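Local coordinates for thiamine-binding periplasmic protein (Escherichia coli, PDB 2QRY) that binds thiamine, thiamine phosphate and thiamine diphosphate with high affinity in the periplasm and serves the ThiBPQ ABC transporter in thiamine import, at residues L147-Y158 with A185-V196; T219-L227 with P293-P302. All blocks are in the same frame, centred on the assembly; numbering follows the deposited sequence.

Contact 1 (L147-Y158 with A185-V196); sequences LVESDQNWRVIY and AWQKLAKKTVTV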
loop_
_atom_site.group_PDB
_atom_site.type_symbol
_atom_site.label_atom_id
_atom_site.label_comp_id
_atom_site.label_asym_id
_atom_site.label_seq_id
_atom_site.Cartn_x
_atom_site.Cartn_y
_atom_site.Cartn_z
ATOM N N LEU A 147 -16.197 -14.863 -3.194
ATOM C CA LEU A 147 -16.148 -14.260 -1.868
ATOM C C LEU A 147 -17.367 -13.371 -1.629
ATOM O O LEU A 147 -17.933 -13.365 -0.537
ATOM C CB LEU A 147 -14.864 -13.436 -1.712
ATOM C CG LEU A 147 -14.684 -12.578 -0.455
ATOM C CD1 LEU A 147 -13.247 -12.086 -0.360
ATOM C CD2 LEU A 147 -15.618 -11.386 -0.505
ATOM N N VAL A 148 -17.764 -12.627 -2.656
ATOM C CA VAL A 148 -18.904 -11.724 -2.563
ATOM C C VAL A 148 -20.264 -12.416 -2.651
ATOM O O VAL A 148 -21.197 -12.079 -1.920
ATOM C CB VAL A 148 -18.863 -10.654 -3.688
ATOM C CG1 VAL A 148 -20.163 -9.854 -3.695
ATOM C CG2 VAL A 148 -17.670 -9.727 -3.501
ATOM N N GLU A 149 -20.369 -13.393 -3.543
ATOM C CA GLU A 149 -21.634 -14.077 -3.773
ATOM C C GLU A 149 -21.894 -15.417 -3.087
ATOM O O GLU A 149 -23.049 -15.825 -2.950
ATOM C CB GLU A 149 -21.830 -14.213 -5.281
ATOM C CG GLU A 149 -22.040 -12.868 -5.955
ATOM C CD GLU A 149 -21.735 -12.889 -7.434
ATOM O OE1 GLU A 149 -22.085 -13.891 -8.099
ATOM O OE2 GLU A 149 -21.152 -11.898 -7.931
ATOM N N SER A 150 -20.838 -16.093 -2.651
ATOM C CA SER A 150 -20.971 -17.390 -1.991
ATOM C C SER A 150 -21.979 -17.386 -0.852
ATOM O O SER A 150 -22.236 -16.350 -0.240
ATOM C CB SER A 150 -19.611 -17.849 -1.456
ATOM O OG SER A 150 -19.708 -19.089 -0.784
ATOM N N ASP A 151 -22.540 -18.556 -0.569
ATOM C CA ASP A 151 -23.514 -18.703 0.506
ATOM C C ASP A 151 -22.781 -18.966 1.814
ATOM O O ASP A 151 -23.381 -18.934 2.887
ATOM C CB ASP A 151 -24.465 -19.865 0.217
ATOM C CG ASP A 151 -25.041 -19.810 -1.182
ATOM O OD1 ASP A 151 -24.266 -19.986 -2.155
ATOM O OD2 ASP A 151 -26.267 -19.589 -1.306
ATOM N N GLN A 152 -21.483 -19.243 1.717
ATOM C CA GLN A 152 -20.669 -19.493 2.902
ATOM C C GLN A 152 -20.686 -18.228 3.764
ATOM O O GLN A 152 -20.720 -17.116 3.236
ATOM C CB GLN A 152 -19.226 -19.810 2.494
ATOM C CG GLN A 152 -19.062 -21.027 1.582
ATOM C CD GLN A 152 -18.771 -22.318 2.342
ATOM O OE1 GLN A 152 -19.598 -22.800 3.119
ATOM N NE2 GLN A 152 -17.583 -22.882 2.116
ATOM N N ASN A 153 -20.673 -18.393 5.083
ATOM C CA ASN A 153 -20.671 -17.245 5.984
ATOM C C ASN A 153 -19.252 -16.851 6.398
ATOM O O ASN A 153 -18.908 -16.872 7.583
ATOM C CB ASN A 153 -21.500 -17.536 7.236
ATOM C CG ASN A 153 -22.989 -17.592 6.948
ATOM O OD1 ASN A 153 -23.571 -16.634 6.431
ATOM N ND2 ASN A 153 -23.615 -18.715 7.286
ATOM N N TRP A 154 -18.429 -16.498 5.417
ATOM C CA TRP A 154 -17.065 -16.085 5.706
ATOM C C TRP A 154 -17.096 -14.701 6.348
ATOM O O TRP A 154 -17.892 -13.851 5.963
ATOM C CB TRP A 154 -16.232 -16.023 4.424
ATOM C CG TRP A 154 -16.012 -17.334 3.763
ATOM C CD1 TRP A 154 -15.589 -18.492 4.351
ATOM C CD2 TRP A 154 -16.178 -17.626 2.369
ATOM N NE1 TRP A 154 -15.481 -19.489 3.409
ATOM C CE2 TRP A 154 -15.838 -18.983 2.184
ATOM C CE3 TRP A 154 -16.583 -16.871 1.262
ATOM C CZ2 TRP A 154 -15.887 -19.604 0.933
ATOM C CZ3 TRP A 154 -16.635 -17.487 0.019
ATOM C CH2 TRP A 154 -16.287 -18.843 -0.134
ATOM N N ARG A 155 -16.234 -14.490 7.335
ATOM C CA ARG A 155 -16.152 -13.205 8.016
ATOM C C ARG A 155 -15.032 -12.426 7.328
ATOM O O ARG A 155 -13.923 -12.931 7.163
ATOM C CB ARG A 155 -15.790 -13.397 9.491
ATOM C CG ARG A 155 -16.421 -14.606 10.155
ATOM C CD ARG A 155 -17.849 -14.351 10.581
ATOM N NE ARG A 155 -17.949 -13.251 11.537
ATOM C CZ ARG A 155 -17.202 -13.133 12.632
ATOM N NH1 ARG A 155 -16.284 -14.054 12.918
ATOM N NH2 ARG A 155 -17.378 -12.096 13.442
ATOM N N VAL A 156 -15.319 -11.192 6.941
ATOM C CA VAL A 156 -14.329 -10.371 6.265
ATOM C C VAL A 156 -14.104 -9.022 6.933
ATOM O O VAL A 156 -15.022 -8.433 7.489
ATOM C CB VAL A 156 -14.745 -10.129 4.797
ATOM C CG1 VAL A 156 -13.872 -9.068 4.165
ATOM C CG2 VAL A 156 -14.631 -11.420 4.012
ATOM N N ILE A 157 -12.862 -8.553 6.880
ATOM C CA ILE A 157 -12.492 -7.248 7.415
ATOM C C ILE A 157 -11.616 -6.552 6.366
ATOM O O ILE A 157 -10.751 -7.180 5.760
ATOM C CB ILE A 157 -11.705 -7.371 8.750
ATOM C CG1 ILE A 157 -12.666 -7.750 9.881
ATOM C CG2 ILE A 157 -11.025 -6.048 9.091
ATOM C CD1 ILE A 157 -12.000 -7.969 11.226
ATOM N N TYR A 158 -11.852 -5.268 6.128
ATOM C CA TYR A 158 -11.031 -4.537 5.166
ATOM C C TYR A 158 -10.910 -3.076 5.579
ATOM O O TYR A 158 -11.471 -2.675 6.598
ATOM C CB TYR A 158 -11.600 -4.678 3.745
ATOM C CG TYR A 158 -12.969 -4.070 3.545
ATOM C CD1 TYR A 158 -13.113 -2.741 3.153
ATOM C CD2 TYR A 158 -14.124 -4.823 3.759
ATOM C CE1 TYR A 158 -14.374 -2.174 2.980
ATOM C CE2 TYR A 158 -15.388 -4.261 3.589
ATOM C CZ TYR A 158 -15.504 -2.941 3.202
ATOM O OH TYR A 158 -16.749 -2.382 3.046
ATOM N N ALA A 185 -22.897 -5.649 -5.571
ATOM C CA ALA A 185 -21.878 -6.560 -5.068
ATOM C C ALA A 185 -21.486 -6.107 -3.666
ATOM O O ALA A 185 -21.327 -6.927 -2.757
ATOM C CB ALA A 185 -20.660 -6.547 -5.983
ATOM N N TRP A 186 -21.338 -4.798 -3.493
ATOM C CA TRP A 186 -20.973 -4.253 -2.195
ATOM C C TRP A 186 -22.006 -4.580 -1.120
ATOM O O TRP A 186 -21.642 -4.869 0.023
ATOM C CB TRP A 186 -20.755 -2.735 -2.286
ATOM C CG TRP A 186 -19.353 -2.355 -2.732
ATOM C CD1 TRP A 186 -18.999 -1.700 -3.880
ATOM C CD2 TRP A 186 -18.130 -2.633 -2.038
ATOM N NE1 TRP A 186 -17.631 -1.555 -3.942
ATOM C CE2 TRP A 186 -17.077 -2.122 -2.824
ATOM C CE3 TRP A 186 -17.825 -3.266 -0.826
ATOM C CZ2 TRP A 186 -15.734 -2.225 -2.438
ATOM C CZ3 TRP A 186 -16.493 -3.370 -0.442
ATOM C CH2 TRP A 186 -15.464 -2.851 -1.247
ATOM N N GLN A 187 -23.288 -4.538 -1.470
ATOM C CA GLN A 187 -24.316 -4.867 -0.484
ATOM C C GLN A 187 -24.153 -6.313 -0.016
ATOM O O GLN A 187 -24.329 -6.615 1.163
ATOM C CB GLN A 187 -25.714 -4.658 -1.063
ATOM C CG GLN A 187 -26.041 -3.193 -1.294
ATOM C CD GLN A 187 -27.405 -2.983 -1.917
ATOM O OE1 GLN A 187 -28.421 -3.435 -1.385
ATOM N NE2 GLN A 187 -27.435 -2.284 -3.049
ATOM N N LYS A 188 -23.794 -7.200 -0.940
ATOM C CA LYS A 188 -23.592 -8.606 -0.615
ATOM C C LYS A 188 -22.354 -8.785 0.254
ATOM O O LYS A 188 -22.352 -9.613 1.167
ATOM C CB LYS A 188 -23.443 -9.447 -1.888
ATOM C CG LYS A 188 -24.694 -9.522 -2.749
ATOM C CD LYS A 188 -24.420 -10.298 -4.034
ATOM C CE LYS A 188 -25.648 -10.345 -4.938
ATOM N NZ LYS A 188 -25.323 -10.989 -6.246
ATOM N N LEU A 189 -21.302 -8.015 -0.029
ATOM C CA LEU A 189 -20.073 -8.116 0.756
ATOM C C LEU A 189 -20.293 -7.547 2.159
ATOM O O LEU A 189 -19.691 -8.013 3.121
ATOM C CB LEU A 189 -18.923 -7.354 0.083
ATOM C CG LEU A 189 -17.541 -8.026 0.117
ATOM C CD1 LEU A 189 -16.474 -7.047 -0.364
ATOM C CD2 LEU A 189 -17.216 -8.498 1.523
ATOM N N ALA A 190 -21.150 -6.536 2.263
ATOM C CA ALA A 190 -21.437 -5.908 3.552
ATOM C C ALA A 190 -21.994 -6.911 4.561
ATOM O O ALA A 190 -21.763 -6.779 5.763
ATOM C CB ALA A 190 -22.421 -4.747 3.366
ATOM N N LYS A 191 -22.720 -7.914 4.071
ATOM C CA LYS A 191 -23.310 -8.937 4.940
ATOM C C LYS A 191 -22.260 -9.862 5.548
ATOM O O LYS A 191 -22.515 -10.532 6.546
ATOM C CB LYS A 191 -24.319 -9.787 4.162
ATOM C CG LYS A 191 -25.525 -9.034 3.638
ATOM C CD LYS A 191 -26.332 -9.932 2.706
ATOM C CE LYS A 191 -27.443 -9.166 2.007
ATOM N NZ LYS A 191 -28.014 -9.972 0.892
ATOM N N LYS A 192 -21.084 -9.912 4.937
ATOM C CA LYS A 192 -20.024 -10.769 5.451
ATOM C C LYS A 192 -18.955 -9.934 6.144
ATOM O O LYS A 192 -17.944 -10.465 6.608
ATOM C CB LYS A 192 -19.399 -11.572 4.305
ATOM C CG LYS A 192 -20.419 -12.347 3.481
ATOM C CD LYS A 192 -19.761 -13.129 2.355
ATOM C CE LYS A 192 -20.820 -13.740 1.453
ATOM N NZ LYS A 192 -20.229 -14.366 0.244
ATOM N N THR A 193 -19.195 -8.629 6.229
ATOM C CA THR A 193 -18.241 -7.713 6.845
ATOM C C THR A 193 -18.352 -7.559 8.360
ATOM O O THR A 193 -19.370 -7.108 8.879
ATOM C CB THR A 193 -18.357 -6.313 6.219
ATOM O OG1 THR A 193 -18.245 -6.421 4.797
ATOM C CG2 THR A 193 -17.250 -5.409 6.739
ATOM N N VAL A 194 -17.289 -7.922 9.069
ATOM C CA VAL A 194 -17.270 -7.795 10.521
ATOM C C VAL A 194 -17.056 -6.324 10.884
ATOM O O VAL A 194 -17.743 -5.778 11.750
ATOM C CB VAL A 194 -16.136 -8.642 11.142
ATOM C CG1 VAL A 194 -16.059 -8.393 12.638
ATOM C CG2 VAL A 194 -16.382 -10.116 10.865
ATOM N N THR A 195 -16.108 -5.684 10.208
ATOM C CA THR A 195 -15.825 -4.276 10.461
ATOM C C THR A 195 -14.930 -3.676 9.381
ATOM O O THR A 195 -14.375 -4.388 8.542
ATOM C CB THR A 195 -15.132 -4.078 11.832
ATOM O OG1 THR A 195 -15.148 -2.686 12.174
ATOM C CG2 THR A 195 -13.690 -4.562 11.780
ATOM N N VAL A 196 -14.803 -2.357 9.409
ATOM C CA VAL A 196 -13.970 -1.644 8.461
ATOM C C VAL A 196 -13.131 -0.644 9.248
ATOM O O VAL A 196 -13.672 0.211 9.946
ATOM C CB VAL A 196 -14.815 -0.881 7.439
ATOM C CG1 VAL A 196 -13.897 -0.144 6.466
ATOM C CG2 VAL A 196 -15.741 -1.840 6.711
HETATM O O HOH W 1 -18.875 -3.906 3.894
#
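Val156 pairs with Thr193, and Tyr158 with Val196, where strands 156-158 and 193-196 run parallel, their axes at 16°. With helices 165-178 and 182-190 in the connection, they form a beta-alpha-beta crossover of this solute-binding protein fold. Strand 214-218 flanks strand 156-159 and bonds to its backbone.

Two backbone hydrogen bonds join the strands. Val156 N donates to Lys192 O at 2.7 Å, and Val194 N donates to Val156 O at 2.8 Å. Both are fairly straight, so Val156 is gripped through its N and its O.

Lys192 makes the main polar link. Its aliphatic chain passes Trp154 O and stays extended to NZ, which reaches the end of helix 144-149. NZ donates to Leu147 O at 2.6 Å, from above the carbonyl plane, and to Ser150 O at 2.9 Å. A bond to Val148 O is weak. The ammonium probably offsets the negative end of the helix dipole. Ser150 OG accepts from Gln152 N in an ST turn.

Apolar side chains meet between the helices. Val148 CG1 lies against Ala185 CB and Lys188 CB, while its CG2 meets Leu189 CG. Leu147 CD2 touches Leu189 CD2 at 3.9 Å. On the opposite face of the sheet from Val156, Ile157 CG1 packs on Val194 CB. Val194 CG2 sits over one face of the Arg155 guanidinium.

Tyr158 carries the aromatic contacts. Its CG stands between the backbone N and the carbonyl carbon (chi1 64°), which turns the ring toward strand 193-196 with Thr193 OG1 at its edge. Trp186 meets the ring obliquely, and Trp324 NE1 hydrogen-bonds to OH. A water bridges Tyr158 OH and Thr193 OG1, 2.7 Å from each. Val196 CG2 makes a CH-pi contact over one ring face, 4.0 Å from the centroid.

Contact 2 (T219-L227 with P293-P302); sequences TTSPAYHIL and PAGFEKLTKP. With TPS (thiamin phosphate), chain E.
No direct hydrogen bond joins Thr219 to Thr300, or any other pair across this contact. Two waters supply the polar link instead. One donates to Thr219 O and accepts from Thr300 N at 3.1 Å. The other lies 2.7 Å from Thr219 OG1 and donates to Thr300 O at 2.8 Å.

The rest is mainly apolar. Leu299 is inserted beside the start of helix 221-229. Its CG, anti to the carbonyl carbon (chi1 -57°), is sent toward the helix start, where the two methyls touch different residues. CD1 meets Thr220 CG2 and Ala223 CB. CD2 lies against Pro222 CB and Thr219 O. Ala223 CB also touches Phe296 CE1 at 3.6 Å, obliquely to the ring. Leu299 CD1 and Pro293 CD sit over opposite faces of that ring, each offset toward its rim.

Farther along the helix, Ile226 CD1 rests on Lys298 CD at 3.5 Å. Leu227 CD2 presses on Pro293 CB at 3.4 Å, a tight carbon contact, and the two side chains cross at about a right angle. Gly295, with a positive phi of 123°, has no CB on the side where its CA faces Leu227 CD1.

The helix turns another side to the ligand. Ser221 OG donates to N1A of thiamin phosphate at 2.9 Å, and Tyr224 CB lies by the methyl CM2. The loop thus backs a helix whose first turn forms part of the thiamine-binding site.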
loop_
_atom_site.group_PDB
_atom_site.type_symbol
_atom_site.label_atom_id
_atom_site.label_comp_id
_atom_site.label_asym_id
_atom_site.label_seq_id
_atom_site.Cartn_x
_atom_site.Cartn_y
_atom_site.Cartn_z
ATOM N N THR A 219 -0.379 -10.183 -1.248
ATOM C CA THR A 219 0.073 -11.519 -1.637
ATOM C C THR A 219 1.358 -11.884 -0.912
ATOM O O THR A 219 1.728 -13.048 -0.855
ATOM C CB THR A 219 0.365 -11.638 -3.160
ATOM O OG1 THR A 219 1.334 -10.653 -3.550
ATOM C CG2 THR A 219 -0.908 -11.461 -3.966
ATOM N N THR A 220 2.024 -10.876 -0.358
ATOM C CA THR A 220 3.287 -11.062 0.346
ATOM C C THR A 220 3.148 -11.156 1.868
ATOM O O THR A 220 4.126 -11.425 2.573
ATOM C CB THR A 220 4.267 -9.907 0.015
ATOM O OG1 THR A 220 3.577 -8.651 0.110
ATOM C CG2 THR A 220 4.845 -10.071 -1.401
ATOM N N SER A 221 1.943 -10.942 2.380
ATOM C CA SER A 221 1.746 -10.999 3.822
ATOM C C SER A 221 2.154 -12.336 4.442
ATOM O O SER A 221 2.681 -12.372 5.554
ATOM C CB SER A 221 0.288 -10.683 4.175
ATOM O OG SER A 221 -0.025 -9.342 3.849
ATOM N N PRO A 222 1.917 -13.454 3.739
ATOM C CA PRO A 222 2.310 -14.731 4.348
ATOM C C PRO A 222 3.801 -14.800 4.651
ATOM O O PRO A 222 4.219 -15.445 5.614
ATOM C CB PRO A 222 1.877 -15.760 3.307
ATOM C CG PRO A 222 0.647 -15.109 2.686
ATOM C CD PRO A 222 1.115 -13.667 2.520
ATOM N N ALA A 223 4.597 -14.122 3.833
ATOM C CA ALA A 223 6.043 -14.108 4.010
ATOM C C ALA A 223 6.441 -13.604 5.398
ATOM O O ALA A 223 7.448 -14.048 5.962
ATOM C CB ALA A 223 6.695 -13.250 2.935
ATOM N N TYR A 224 5.669 -12.671 5.952
ATOM C CA TYR A 224 5.992 -12.172 7.291
ATOM C C TYR A 224 5.968 -13.322 8.290
ATOM O O TYR A 224 6.913 -13.510 9.060
ATOM C CB TYR A 224 4.994 -11.121 7.770
ATOM C CG TYR A 224 5.102 -10.897 9.261
ATOM C CD1 TYR A 224 6.174 -10.184 9.797
ATOM C CD2 TYR A 224 4.189 -11.482 10.145
ATOM C CE1 TYR A 224 6.343 -10.062 11.174
ATOM C CE2 TYR A 224 4.348 -11.368 11.522
ATOM C CZ TYR A 224 5.430 -10.656 12.031
ATOM O OH TYR A 224 5.611 -10.554 13.394
ATOM N N HIS A 225 4.878 -14.081 8.280
ATOM C CA HIS A 225 4.735 -15.199 9.194
ATOM C C HIS A 225 5.732 -16.323 8.936
ATOM O O HIS A 225 6.236 -16.940 9.875
ATOM C CB HIS A 225 3.308 -15.734 9.144
ATOM C CG HIS A 225 2.277 -14.737 9.578
ATOM N ND1 HIS A 225 1.647 -13.882 8.698
ATOM C CD2 HIS A 225 1.783 -14.444 10.803
ATOM C CE1 HIS A 225 0.810 -13.108 9.364
ATOM N NE2 HIS A 225 0.872 -13.429 10.642
ATOM N N ILE A 226 6.034 -16.590 7.672
ATOM C CA ILE A 226 6.987 -17.644 7.352
ATOM C C ILE A 226 8.371 -17.355 7.946
ATOM O O ILE A 226 8.891 -18.140 8.732
ATOM C CB ILE A 226 7.135 -17.821 5.824
ATOM C CG1 ILE A 226 5.799 -18.260 5.217
ATOM C CG2 ILE A 226 8.218 -18.856 5.521
ATOM C CD1 ILE A 226 5.825 -18.398 3.694
ATOM N N LEU A 227 8.956 -16.219 7.580
ATOM C CA LEU A 227 10.291 -15.842 8.052
ATOM C C LEU A 227 10.411 -15.456 9.532
ATOM O O LEU A 227 11.303 -15.938 10.237
ATOM C CB LEU A 227 10.845 -14.685 7.201
ATOM C CG LEU A 227 11.241 -14.917 5.734
ATOM C CD1 LEU A 227 10.009 -14.998 4.832
ATOM C CD2 LEU A 227 12.139 -13.768 5.283
ATOM N N PRO A 293 14.367 -12.430 0.274
ATOM C CA PRO A 293 14.633 -13.391 1.347
ATOM C C PRO A 293 14.121 -14.768 0.977
ATOM O O PRO A 293 13.096 -14.894 0.303
ATOM C CB PRO A 293 13.856 -12.814 2.531
ATOM C CG PRO A 293 13.813 -11.345 2.239
ATOM C CD PRO A 293 13.527 -11.325 0.762
ATOM N N ALA A 294 14.833 -15.803 1.405
ATOM C CA ALA A 294 14.376 -17.157 1.136
ATOM C C ALA A 294 13.029 -17.184 1.843
ATOM O O ALA A 294 12.907 -16.680 2.961
ATOM C CB ALA A 294 15.327 -18.170 1.756
ATOM N N GLY A 295 12.016 -17.745 1.197
ATOM C CA GLY A 295 10.700 -17.785 1.806
ATOM C C GLY A 295 9.692 -17.120 0.896
ATOM O O GLY A 295 8.537 -17.538 0.822
ATOM N N PHE A 296 10.132 -16.073 0.204
ATOM C CA PHE A 296 9.263 -15.366 -0.724
ATOM C C PHE A 296 8.857 -16.291 -1.869
ATOM O O PHE A 296 7.800 -16.108 -2.474
ATOM C CB PHE A 296 9.968 -14.129 -1.294
ATOM C CG PHE A 296 9.617 -12.841 -0.592
ATOM C CD1 PHE A 296 9.742 -12.720 0.791
ATOM C CD2 PHE A 296 9.182 -11.738 -1.320
ATOM C CE1 PHE A 296 9.440 -11.515 1.437
ATOM C CE2 PHE A 296 8.880 -10.535 -0.685
ATOM C CZ PHE A 296 9.011 -10.426 0.697
ATOM N N GLU A 297 9.689 -17.289 -2.160
ATOM C CA GLU A 297 9.391 -18.213 -3.253
ATOM C C GLU A 297 8.179 -19.093 -2.945
ATOM O O GLU A 297 7.651 -19.765 -3.830
ATOM C CB GLU A 297 10.615 -19.085 -3.578
ATOM C CG GLU A 297 10.829 -20.251 -2.633
ATOM C CD GLU A 297 11.089 -19.812 -1.206
ATOM O OE1 GLU A 297 10.883 -20.639 -0.291
ATOM O OE2 GLU A 297 11.507 -18.649 -1.002
ATOM N N LYS A 298 7.733 -19.084 -1.692
ATOM C CA LYS A 298 6.568 -19.873 -1.301
ATOM C C LYS A 298 5.304 -19.102 -1.665
ATOM O O LYS A 298 4.197 -19.645 -1.637
ATOM C CB LYS A 298 6.562 -20.134 0.212
ATOM C CG LYS A 298 7.721 -20.963 0.750
ATOM C CD LYS A 298 7.632 -21.079 2.271
ATOM C CE LYS A 298 7.230 -22.473 2.734
ATOM N NZ LYS A 298 5.945 -22.961 2.175
ATOM N N LEU A 299 5.475 -17.829 -2.003
ATOM C CA LEU A 299 4.352 -16.964 -2.349
ATOM C C LEU A 299 3.852 -17.184 -3.764
ATOM O O LEU A 299 4.568 -17.712 -4.612
ATOM C CB LEU A 299 4.763 -15.506 -2.195
ATOM C CG LEU A 299 5.264 -15.112 -0.811
ATOM C CD1 LEU A 299 5.807 -13.684 -0.862
ATOM C CD2 LEU A 299 4.123 -15.247 0.197
ATOM N N THR A 300 2.619 -16.771 -4.023
ATOM C CA THR A 300 2.073 -16.912 -5.358
ATOM C C THR A 300 2.012 -15.561 -6.057
ATOM O O THR A 300 1.474 -14.595 -5.517
ATOM C CB THR A 300 0.656 -17.512 -5.344
ATOM O OG1 THR A 300 0.703 -18.844 -4.819
ATOM C CG2 THR A 300 0.095 -17.566 -6.761
ATOM N N LYS A 301 2.591 -15.505 -7.253
ATOM C CA LYS A 301 2.586 -14.300 -8.077
ATOM C C LYS A 301 1.308 -14.364 -8.905
ATOM O O LYS A 301 1.130 -15.278 -9.709
ATOM C CB LYS A 301 3.791 -14.294 -9.022
ATOM C CG LYS A 301 5.104 -13.813 -8.421
ATOM C CD LYS A 301 5.224 -12.292 -8.502
ATOM C CE LYS A 301 6.617 -11.814 -8.091
ATOM N NZ LYS A 301 6.764 -10.332 -8.233
ATOM N N PRO A 302 0.391 -13.406 -8.716
ATOM C CA PRO A 302 -0.826 -13.491 -9.526
ATOM C C PRO A 302 -0.499 -13.384 -11.017
ATOM O O PRO A 302 0.309 -12.549 -11.428
ATOM C CB PRO A 302 -1.666 -12.326 -9.009
ATOM C CG PRO A 302 -0.632 -11.334 -8.577
ATOM C CD PRO A 302 0.400 -12.190 -7.886
HETATM C CM2 TPS E . 2.356 -8.828 7.347
HETATM N N3 TPS E . 1.675 -3.201 4.019
HETATM C C2 TPS E . 0.869 -3.319 5.055
HETATM S S1 TPS E . -0.089 -1.887 5.012
HETATM C C5 TPS E . 0.633 -1.158 3.571
HETATM C C4 TPS E . 1.585 -2.094 3.228
HETATM C CM4 TPS E . 2.477 -1.885 2.009
HETATM C C6 TPS E . 0.202 0.151 2.987
HETATM C C7 TPS E . -0.829 0.603 4.022
HETATM O O7 TPS E . -1.473 1.831 3.707
HETATM N N1A TPS E . 1.871 -7.697 5.217
HETATM C C2A TPS E . 2.454 -7.640 6.417
HETATM N N3A TPS E . 3.116 -6.553 6.807
HETATM C C4A TPS E . 3.225 -5.470 6.008
HETATM N N4A TPS E . 3.916 -4.353 6.442
HETATM C C5A TPS E . 2.613 -5.493 4.714
HETATM C C6A TPS E . 1.928 -6.667 4.358
HETATM C C7A TPS E . 2.675 -4.303 3.727
HETATM P P1 TPS E . -2.502 2.128 4.918
HETATM O O1 TPS E . -3.450 0.910 5.101
HETATM O O2 TPS E . -3.312 3.465 4.671
HETATM O O3 TPS E . -1.684 2.297 6.216
HETATM O O HOH W 2 1.101 -15.357 -1.694
HETATM O O HOH W 3 2.955 -12.304 -4.994
#

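From the N terminus, the chain reaches contact 1 first. It closes a loop of 26 residues between its segments, mostly helix, and sets strand 156-159 beside strand 193-197. The chain then runs through helix 200-208 and strand 214-218 into contact 2. That contact closes a longer excursion of 65 residues, bringing the loop before strand 305-306 back to helix 221-229. The loops are in series and neither nest nor cross. The centres of contact 1 and contact 2 are about 26 Å apart, and the two do not touch. Strand 214-218 links them: it joins the crossover of contact 1 to the binding-site helix 221-229.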